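Local coordinates for RNA-binding protein (Porphyromonas gingivalis W83, PDB 7JLY) that probably binds RNA through a single RNA recognition motif and also binds calcium, at residues A[3-8]-A[74-79]; A[31-36]-A[46-51]; A[8-13]-A[67-72]. One frame throughout, in Å; residues are numbered along the deposited sequence.

Contact 1 (A[3-8]-A[74-79]); sequences MNIYVG and LIVKEA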
loop_
_atom_site.group_PDB
_atom_site.type_symbol
_atom_site.label_atom_id
_atom_site.label_comp_id
_atom_site.label_asym_id
_atom_site.label_seq_id
_atom_site.Cartn_x
_atom_site.Cartn_y
_atom_site.Cartn_z
ATOM N N MET A 3 1.046 -3.628 -11.346
ATOM C CA MET A 3 2.149 -3.618 -10.390
ATOM C C MET A 3 1.635 -3.809 -8.971
ATOM O O MET A 3 0.654 -3.188 -8.562
ATOM C CB MET A 3 2.973 -2.324 -10.471
ATOM C CG MET A 3 4.086 -2.277 -9.413
ATOM S SD MET A 3 5.380 -1.040 -9.688
ATOM C CE MET A 3 6.031 -1.578 -11.263
ATOM N N ASN A 4 2.318 -4.685 -8.240
ATOM C CA ASN A 4 2.087 -4.917 -6.823
ATOM C C ASN A 4 2.955 -3.945 -6.035
ATOM O O ASN A 4 4.147 -3.805 -6.321
ATOM C CB ASN A 4 2.429 -6.370 -6.472
ATOM C CG ASN A 4 1.816 -6.840 -5.149
ATOM O OD1 ASN A 4 0.789 -6.329 -4.690
ATOM N ND2 ASN A 4 2.451 -7.845 -4.542
ATOM N N ILE A 5 2.351 -3.262 -5.069
ATOM C CA ILE A 5 3.051 -2.253 -4.288
ATOM C C ILE A 5 3.026 -2.628 -2.826
ATOM O O ILE A 5 1.961 -2.864 -2.261
ATOM C CB ILE A 5 2.418 -0.853 -4.452
ATOM C CG1 ILE A 5 2.307 -0.492 -5.937
ATOM C CG2 ILE A 5 3.234 0.202 -3.694
ATOM C CD1 ILE A 5 1.654 0.841 -6.190
ATOM N N TYR A 6 4.213 -2.692 -2.230
ATOM C CA TYR A 6 4.370 -2.899 -0.799
ATOM C C TYR A 6 4.194 -1.572 -0.079
ATOM O O TYR A 6 4.844 -0.602 -0.443
ATOM C CB TYR A 6 5.760 -3.479 -0.505
ATOM C CG TYR A 6 6.049 -3.839 0.947
ATOM C CD1 TYR A 6 6.439 -2.865 1.861
ATOM C CD2 TYR A 6 5.964 -5.160 1.390
ATOM C CE1 TYR A 6 6.727 -3.188 3.182
ATOM C CE2 TYR A 6 6.247 -5.493 2.709
ATOM C CZ TYR A 6 6.632 -4.505 3.602
ATOM O OH TYR A 6 6.918 -4.826 4.917
ATOM N N VAL A 7 3.329 -1.526 0.931
ATOM C CA VAL A 7 3.236 -0.335 1.776
ATOM C C VAL A 7 3.462 -0.748 3.234
ATOM O O VAL A 7 2.760 -1.611 3.751
ATOM C CB VAL A 7 1.870 0.387 1.633
ATOM C CG1 VAL A 7 1.946 1.788 2.240
ATOM C CG2 VAL A 7 1.450 0.486 0.159
ATOM N N GLY A 8 4.430 -0.124 3.901
ATOM C CA GLY A 8 4.823 -0.573 5.231
ATOM C C GLY A 8 5.166 0.565 6.175
ATOM O O GLY A 8 5.043 1.730 5.798
ATOM N N LEU A 74 6.290 6.593 5.289
ATOM C CA LEU A 74 5.918 5.456 4.454
ATOM C C LEU A 74 7.093 4.614 3.994
ATOM O O LEU A 74 8.174 5.128 3.668
ATOM C CB LEU A 74 5.163 5.931 3.208
ATOM C CG LEU A 74 3.735 6.418 3.402
ATOM C CD1 LEU A 74 3.296 7.187 2.169
ATOM C CD2 LEU A 74 2.804 5.238 3.642
ATOM N N ILE A 75 6.868 3.305 3.968
ATOM C CA ILE A 75 7.620 2.414 3.102
ATOM C C ILE A 75 6.732 2.204 1.892
ATOM O O ILE A 75 5.615 1.724 2.051
ATOM C CB ILE A 75 7.907 1.050 3.743
ATOM C CG1 ILE A 75 8.744 1.194 5.020
ATOM C CG2 ILE A 75 8.575 0.134 2.718
ATOM C CD1 ILE A 75 8.967 -0.151 5.764
ATOM N N VAL A 76 7.186 2.589 0.703
ATOM C CA VAL A 76 6.402 2.369 -0.518
ATOM C C VAL A 76 7.341 1.928 -1.631
ATOM O O VAL A 76 8.231 2.679 -2.047
ATOM C CB VAL A 76 5.620 3.632 -0.979
ATOM C CG1 VAL A 76 4.739 3.291 -2.163
ATOM C CG2 VAL A 76 4.767 4.181 0.129
ATOM N N LYS A 77 7.140 0.709 -2.116
ATOM C CA LYS A 77 8.108 0.105 -3.017
ATOM C C LYS A 77 7.439 -0.954 -3.879
ATOM O O LYS A 77 6.433 -1.551 -3.481
ATOM C CB LYS A 77 9.275 -0.503 -2.218
ATOM C CG LYS A 77 8.883 -1.675 -1.317
ATOM C CD LYS A 77 10.070 -2.218 -0.496
ATOM C CE LYS A 77 9.598 -3.268 0.533
ATOM N NZ LYS A 77 10.682 -3.689 1.478
ATOM N N GLU A 78 7.990 -1.166 -5.067
ATOM C CA GLU A 78 7.532 -2.256 -5.912
ATOM C C GLU A 78 7.690 -3.582 -5.172
ATOM O O GLU A 78 8.718 -3.835 -4.530
ATOM C CB GLU A 78 8.305 -2.285 -7.233
ATOM C CG GLU A 78 7.972 -3.501 -8.097
ATOM C CD GLU A 78 8.718 -3.518 -9.416
ATOM O OE1 GLU A 78 9.512 -2.587 -9.671
ATOM O OE2 GLU A 78 8.514 -4.470 -10.200
ATOM N N ALA A 79 6.664 -4.419 -5.259
ATOM C CA ALA A 79 6.702 -5.743 -4.656
ATOM C C ALA A 79 6.756 -6.837 -5.719
ATOM O O ALA A 79 6.343 -6.626 -6.853
ATOM C CB ALA A 79 5.493 -5.944 -3.774
HETATM O O HOH W 1 5.033 -5.661 -9.127
#
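The carbonyl oxygen of Lys77 is approached by two neighbours in strand 3-8: Tyr6 N donates a hydrogen bond of 2.8 Å to Lys77 O, and Ile5 CA adds a longer C-H...O contact. The pairing joins strand 3-8, the first strand of the RNA recognition motif, to strand 72-78, the last along the chain, and the two run antiparallel at 164°. Return bonds from Lys77 N to Tyr6 O and from Ile75 N to Gly8 O, together with Gly8 N to Ile75 O, continue the pairing toward the Gly8 end.

On the face carrying Tyr6, the Lys77 side chain runs alongside that of Tyr6, pointing the same way. With CG between its backbone N and carbonyl carbon (chi1 65°) and the rest of the chain extended, Lys77 rises at its end over one ring face. Its CE makes a CH-pi contact and its NZ a cation-pi contact, 4.4 Å from the Tyr6 ring centroid and almost above it. Ile75 comes to the ring edge instead, its CG2 3.8 Å from Tyr6 CD1. Tyr6 belongs to the RNP2-like sequence IYVGNL and meets Phe46 and Phe48 of strand 46-51, consistent with an RNA-stacking surface.

The reverse face is apolar. Ile5 CG2 meets Val76 CG1 at 3.8 Å, while Val7 CG1 and Leu74 CD2 lie side by side at the same distance; helices 16-23 and 54-64 cover this side. At the Met3 end, the bent Met3 chain crosses Glu78 at about a right angle, with Met3 CE close to the Glu78 carboxylate. Met3 also touches Glu54, a calcium-binding residue that holds no ion in this chain. Beyond the bond from Ala79 N to Asn4 O, one water accepts from Asn4 N at 3.0 Å and donates to Ala79 O at 2.8 Å.

Contact 2 (A[31-36]-A[46-51]); sequences SARVIT and FGFVEM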
loop_
_atom_site.group_PDB
_atom_site.type_symbol
_atom_site.label_atom_id
_atom_site.label_comp_id
_atom_site.label_asym_id
_atom_site.label_seq_id
_atom_site.Cartn_x
_atom_site.Cartn_y
_atom_site.Cartn_z
ATOM N N SER A 31 -6.748 -3.924 -6.056
ATOM C CA SER A 31 -6.658 -4.729 -4.854
ATOM C C SER A 31 -5.974 -3.944 -3.748
ATOM O O SER A 31 -5.037 -3.196 -4.005
ATOM C CB SER A 31 -5.884 -6.025 -5.146
ATOM O OG SER A 31 -5.802 -6.830 -3.990
ATOM N N ALA A 32 -6.447 -4.117 -2.517
ATOM C CA ALA A 32 -5.782 -3.522 -1.367
ATOM C C ALA A 32 -5.946 -4.461 -0.178
ATOM O O ALA A 32 -7.056 -4.917 0.123
ATOM C CB ALA A 32 -6.349 -2.135 -1.055
ATOM N N ARG A 33 -4.830 -4.780 0.472
ATOM C CA ARG A 33 -4.839 -5.744 1.567
ATOM C C ARG A 33 -3.936 -5.240 2.679
ATOM O O ARG A 33 -2.802 -4.859 2.415
ATOM C CB ARG A 33 -4.351 -7.120 1.097
ATOM C CG ARG A 33 -5.063 -7.681 -0.120
ATOM C CD ARG A 33 -4.552 -9.074 -0.470
ATOM N NE ARG A 33 -3.256 -9.060 -1.149
ATOM C CZ ARG A 33 -2.212 -9.811 -0.799
ATOM N NH1 ARG A 33 -2.298 -10.640 0.237
ATOM N NH2 ARG A 33 -1.077 -9.732 -1.484
ATOM N N VAL A 34 -4.440 -5.217 3.912
ATOM C CA VAL A 34 -3.579 -5.011 5.071
ATOM C C VAL A 34 -3.334 -6.367 5.695
ATOM O O VAL A 34 -4.280 -7.119 5.935
ATOM C CB VAL A 34 -4.198 -4.067 6.113
ATOM C CG1 VAL A 34 -3.376 -4.099 7.405
ATOM C CG2 VAL A 34 -4.294 -2.629 5.567
ATOM N N ILE A 35 -2.070 -6.710 5.915
ATOM C CA ILE A 35 -1.737 -8.013 6.489
ATOM C C ILE A 35 -1.965 -7.947 7.987
ATOM O O ILE A 35 -1.544 -6.989 8.635
ATOM C CB ILE A 35 -0.281 -8.421 6.209
ATOM C CG1 ILE A 35 0.010 -8.391 4.706
ATOM C CG2 ILE A 35 0.014 -9.802 6.803
ATOM C CD1 ILE A 35 -0.958 -9.223 3.881
ATOM N N THR A 36 -2.633 -8.961 8.530
ATOM C CA THR A 36 -3.009 -8.948 9.934
ATOM C C THR A 36 -2.469 -10.156 10.674
ATOM O O THR A 36 -2.118 -11.167 10.053
ATOM C CB THR A 36 -4.526 -8.942 10.101
ATOM O OG1 THR A 36 -5.063 -10.098 9.442
ATOM C CG2 THR A 36 -5.139 -7.676 9.506
ATOM N N PHE A 46 1.659 -3.338 7.640
ATOM C CA PHE A 46 2.019 -3.335 6.235
ATOM C C PHE A 46 0.970 -4.031 5.379
ATOM O O PHE A 46 0.088 -4.730 5.880
ATOM C CB PHE A 46 3.390 -3.980 6.027
ATOM C CG PHE A 46 3.390 -5.491 6.091
ATOM C CD1 PHE A 46 3.325 -6.148 7.301
ATOM C CD2 PHE A 46 3.523 -6.245 4.933
ATOM C CE1 PHE A 46 3.356 -7.545 7.362
ATOM C CE2 PHE A 46 3.551 -7.639 4.979
ATOM C CZ PHE A 46 3.475 -8.289 6.202
ATOM N N GLY A 47 1.057 -3.819 4.076
ATOM C CA GLY A 47 0.097 -4.416 3.180
ATOM C C GLY A 47 0.514 -4.255 1.739
ATOM O O GLY A 47 1.628 -3.806 1.447
ATOM N N PHE A 48 -0.394 -4.624 0.841
ATOM C CA PHE A 48 -0.128 -4.572 -0.587
ATOM C C PHE A 48 -1.257 -3.913 -1.354
ATOM O O PHE A 48 -2.430 -4.198 -1.116
ATOM C CB PHE A 48 0.106 -5.983 -1.139
ATOM C CG PHE A 48 1.272 -6.687 -0.516
ATOM C CD1 PHE A 48 2.552 -6.507 -1.014
ATOM C CD2 PHE A 48 1.089 -7.524 0.572
ATOM C CE1 PHE A 48 3.638 -7.152 -0.436
ATOM C CE2 PHE A 48 2.171 -8.174 1.156
ATOM C CZ PHE A 48 3.446 -7.988 0.647
ATOM N N VAL A 49 -0.892 -3.041 -2.287
ATOM C CA VAL A 49 -1.862 -2.457 -3.204
ATOM C C VAL A 49 -1.489 -2.818 -4.643
ATOM O O VAL A 49 -0.342 -2.651 -5.042
ATOM C CB VAL A 49 -1.934 -0.921 -3.077
ATOM C CG1 VAL A 49 -2.930 -0.380 -4.082
ATOM C CG2 VAL A 49 -2.318 -0.501 -1.641
ATOM N N GLU A 50 -2.449 -3.320 -5.414
ATOM C CA GLU A 50 -2.204 -3.584 -6.821
ATOM C C GLU A 50 -2.829 -2.482 -7.652
ATOM O O GLU A 50 -3.972 -2.081 -7.412
ATOM C CB GLU A 50 -2.764 -4.945 -7.238
ATOM C CG GLU A 50 -1.876 -6.104 -6.824
ATOM C CD GLU A 50 -2.384 -7.436 -7.340
ATOM O OE1 GLU A 50 -2.706 -7.527 -8.544
ATOM O OE2 GLU A 50 -2.467 -8.391 -6.543
ATOM N N MET A 51 -2.068 -1.983 -8.619
ATOM C CA MET A 51 -2.558 -0.975 -9.545
ATOM C C MET A 51 -2.495 -1.557 -10.951
ATOM O O MET A 51 -1.576 -2.304 -11.275
ATOM C CB MET A 51 -1.741 0.315 -9.443
ATOM C CG MET A 51 -1.918 1.039 -8.109
ATOM S SD MET A 51 -1.015 2.586 -8.049
ATOM C CE MET A 51 -2.030 3.595 -9.130
HETATM O O HOH W 2 -3.476 -6.316 -2.763
HETATM O O HOH W 3 -1.266 -7.750 -3.913
#
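Strands 31-36 and 46-51 run antiparallel, their axes 4.6 Å apart at closest approach and inclined at 163°. Arg33 and Phe48 form a hydrogen-bonded pair with both backbone bonds made, Arg33 N to Phe48 O and Phe48 N to Arg33 O. Glu50 N to Ser31 O and Ile35 N to Phe46 O extend the pairing to either side. At the non-hydrogen-bonded pair Val34-Gly47 the CA atoms approach to 4.2 Å, and Gly47 CA makes a close C-H...O contact of 3.0 Å with Arg33 O; the backbones come this near at a residue with no side chain.

Phe46, Gly47 and Phe48 belong to the sequence RGFGFVEM, which runs into strand 46-51 and closely resembles the RNP1 signature of RNA recognition motifs; the two aromatic rings probably serve RNA stacking. Ile35 lies across the Phe46 ring, with CB and CG1 over one face and CG1 3.6 Å from Phe46 CE2. Phe46 takes up this position with CG between its backbone N and carbonyl carbon (chi1 77°). The Arg33 chain, bent at chi3, brings its guanidinium nearly parallel to the Phe48 ring, the planes 11° apart, but it meets the ring obliquely through NH2, 3.7 Å from Phe48 CD2. Two waters steady it. One accepts from Arg33 NE at 3.2 Å, donates to Phe48 O and pairs with Ser31 OG. The second lies in the guanidinium plane, accepting from Arg33 NH2 and donating to Glu50 OE2, so it bridges opposite charges that do not touch.

On the reverse face Ala32, Val34 and Val49 pack against helix 16-23, Glu16 of which accepts a hydrogen bond from Val34 N. Strand 29-36 borders the sheet, whereas strand 46-51 is flanked on its far side by strand 3-8.

Contact 3 (A[8-13]-A[67-72]); sequences GNLNYR and QEFQGR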
loop_
_atom_site.group_PDB
_atom_site.type_symbol
_atom_site.label_atom_id
_atom_site.label_comp_id
_atom_site.label_asym_id
_atom_site.label_seq_id
_atom_site.Cartn_x
_atom_site.Cartn_y
_atom_site.Cartn_z
ATOM N N GLY A 8 4.430 -0.124 3.901
ATOM C CA GLY A 8 4.823 -0.573 5.231
ATOM C C GLY A 8 5.166 0.565 6.175
ATOM O O GLY A 8 5.043 1.730 5.798
ATOM N N ASN A 9 5.591 0.211 7.394
ATOM C CA ASN A 9 5.765 1.166 8.495
ATOM C C ASN A 9 4.485 1.966 8.763
ATOM O O ASN A 9 4.528 3.155 9.113
ATOM C CB ASN A 9 6.922 2.122 8.220
ATOM C CG ASN A 9 7.374 2.827 9.469
ATOM O OD1 ASN A 9 7.320 2.249 10.542
ATOM N ND2 ASN A 9 7.754 4.098 9.351
ATOM N N LEU A 10 3.343 1.307 8.603
ATOM C CA LEU A 10 2.048 1.978 8.702
ATOM C C LEU A 10 1.595 2.170 10.138
ATOM O O LEU A 10 1.755 1.279 10.965
ATOM C CB LEU A 10 0.979 1.174 7.950
ATOM C CG LEU A 10 1.155 1.047 6.437
ATOM C CD1 LEU A 10 0.107 0.096 5.859
ATOM C CD2 LEU A 10 1.036 2.425 5.782
ATOM N N ASN A 11 1.051 3.346 10.432
ATOM C CA ASN A 11 0.211 3.543 11.611
ATOM C C ASN A 11 -0.763 2.361 11.694
ATOM O O ASN A 11 -1.390 2.002 10.696
ATOM C CB ASN A 11 -0.530 4.888 11.496
ATOM C CG ASN A 11 -1.304 5.269 12.761
ATOM O OD1 ASN A 11 -1.902 4.422 13.439
ATOM N ND2 ASN A 11 -1.307 6.561 13.070
ATOM N N TYR A 12 -0.873 1.728 12.857
ATOM C CA TYR A 12 -1.704 0.526 12.954
ATOM C C TYR A 12 -3.188 0.817 12.722
ATOM O O TYR A 12 -3.983 -0.105 12.534
ATOM C CB TYR A 12 -1.503 -0.156 14.307
ATOM C CG TYR A 12 -0.138 -0.779 14.473
ATOM C CD1 TYR A 12 0.306 -1.779 13.605
ATOM C CD2 TYR A 12 0.705 -0.381 15.492
ATOM C CE1 TYR A 12 1.549 -2.351 13.754
ATOM C CE2 TYR A 12 1.947 -0.949 15.649
ATOM C CZ TYR A 12 2.367 -1.935 14.782
ATOM O OH TYR A 12 3.619 -2.506 14.942
ATOM N N ARG A 13 -3.558 2.097 12.719
ATOM C CA ARG A 13 -4.921 2.501 12.400
ATOM C C ARG A 13 -5.180 2.545 10.891
ATOM O O ARG A 13 -6.325 2.690 10.462
ATOM C CB ARG A 13 -5.234 3.877 12.998
ATOM C CG ARG A 13 -5.246 3.909 14.518
ATOM C CD ARG A 13 -5.594 5.309 15.039
ATOM N NE ARG A 13 -7.013 5.623 14.891
ATOM C CZ ARG A 13 -7.526 6.352 13.904
ATOM N NH1 ARG A 13 -6.741 6.849 12.959
ATOM N NH2 ARG A 13 -8.831 6.579 13.857
ATOM N N GLN A 67 7.490 10.229 2.287
ATOM C CA GLN A 67 6.471 11.074 2.896
ATOM C C GLN A 67 5.916 10.426 4.165
ATOM O O GLN A 67 5.875 9.211 4.284
ATOM C CB GLN A 67 5.330 11.351 1.915
ATOM C CG GLN A 67 5.699 12.286 0.769
ATOM C CD GLN A 67 4.469 12.857 0.100
ATOM O OE1 GLN A 67 3.558 13.344 0.771
ATOM N NE2 GLN A 67 4.420 12.779 -1.218
ATOM N N GLU A 68 5.501 11.243 5.122
ATOM C CA GLU A 68 4.801 10.724 6.280
ATOM C C GLU A 68 3.322 10.600 5.968
ATOM O O GLU A 68 2.759 11.423 5.247
ATOM C CB GLU A 68 5.024 11.635 7.490
ATOM C CG GLU A 68 6.436 11.560 8.014
ATOM C CD GLU A 68 6.750 12.637 9.024
ATOM O OE1 GLU A 68 5.893 13.515 9.261
ATOM O OE2 GLU A 68 7.865 12.600 9.574
ATOM N N PHE A 69 2.707 9.555 6.514
ATOM C CA PHE A 69 1.297 9.260 6.334
ATOM C C PHE A 69 0.762 8.839 7.707
ATOM O O PHE A 69 1.297 7.909 8.317
ATOM C CB PHE A 69 1.119 8.155 5.277
ATOM C CG PHE A 69 -0.308 7.761 5.019
ATOM C CD1 PHE A 69 -1.203 8.658 4.452
ATOM C CD2 PHE A 69 -0.742 6.471 5.292
ATOM C CE1 PHE A 69 -2.512 8.290 4.190
ATOM C CE2 PHE A 69 -2.058 6.096 5.037
ATOM C CZ PHE A 69 -2.942 7.005 4.489
ATOM N N GLN A 70 -0.265 9.534 8.196
ATOM C CA GLN A 70 -0.805 9.295 9.538
ATOM C C GLN A 70 0.328 9.151 10.570
ATOM O O GLN A 70 0.349 8.216 11.380
ATOM C CB GLN A 70 -1.729 8.062 9.531
ATOM C CG GLN A 70 -2.965 8.256 8.623
ATOM C CD GLN A 70 -4.029 7.175 8.785
ATOM O OE1 GLN A 70 -4.113 6.507 9.820
ATOM N NE2 GLN A 70 -4.855 7.001 7.756
ATOM N N GLY A 71 1.282 10.077 10.499
ATOM C CA GLY A 71 2.329 10.197 11.501
ATOM C C GLY A 71 3.545 9.304 11.343
ATOM O O GLY A 71 4.452 9.351 12.176
ATOM N N ARG A 72 3.598 8.497 10.286
ATOM C CA ARG A 72 4.767 7.628 10.109
ATOM C C ARG A 72 5.313 7.669 8.679
ATOM O O ARG A 72 4.557 7.719 7.716
ATOM C CB ARG A 72 4.444 6.180 10.486
ATOM C CG ARG A 72 4.024 5.980 11.939
ATOM C CD ARG A 72 4.099 4.519 12.358
ATOM N NE ARG A 72 5.464 4.001 12.275
ATOM C CZ ARG A 72 6.378 4.134 13.233
ATOM N NH1 ARG A 72 6.071 4.750 14.370
ATOM N NH2 ARG A 72 7.600 3.643 13.058
HETATM O O HOH W 4 3.575 5.053 7.117
HETATM O O HOH W 5 0.991 5.227 8.289
#
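Two torsions join Asn9 to Arg72: Asn9 turns CG opposite its backbone N (chi1 -163°), and the Arg72 chain folds at chi3 (62°) to offer its guanidinium side-on. Two nitrogens then grip a single oxygen. Arg72 NH2 reaches Asn9 OD1 at 2.9 Å on a lone pair in the carbonyl plane, while Arg72 NE, 3.1 Å from Asn9 OD1, comes in from above that plane. The amide stands almost perpendicular to the guanidinium, and OD1 lies close to the guanidinium plane. A weak bond from Arg72 NE to Asn9 O adds to the hold, and Asn9 ND2 is engaged by Lys73 O.

Asn9 and Leu10 close the RNP2-like sequence of the RNA recognition motif and begin the loop between strand 3-8 and helix 16-23. Facing them is a type I' turn from Phe69 to Arg72 that links strand 68-69 to strand 72-78 as a tight hairpin; Gln70 and Gly71, both with positive phi, occupy its corners. Asn11 ND2 donates to Gln70 O at 2.9 Å in a nearly straight bond (170°), the acceptor lying in the amide plane. Asn11 OD1 takes up Arg13 N at 2.9 Å, forming an Asx turn. One water donates to both Asn9 O and Arg72 O. Another accepts from Asn11 N and donates to Phe69 O at 2.7 Å.

How the contacts relate
All three contacts reach one antiparallel sheet, with strand order 29-36, 46-51, 3-8, 72-78, 68-69; contacts 1 and 2 pair its strands, contact 3 joins a loop to the hairpin at its edge. Contacts 1 and 2, centres about 9 Å apart, meet through probable backbone hydrogen bonds, Ile5 N to Val49 O and Gly47 N to Val7 O; this sets Tyr6 beside Phe46 and Phe48, the probable RNA-binding surface. Contact 3 shares Gly8 with contact 1, their centres about 13 Å apart; those of contacts 2 and 3 are about 14 Å apart. Contact 1 encloses contact 3, which encloses contact 2: the outermost pairing joins the sheet's first and last strands along the chain.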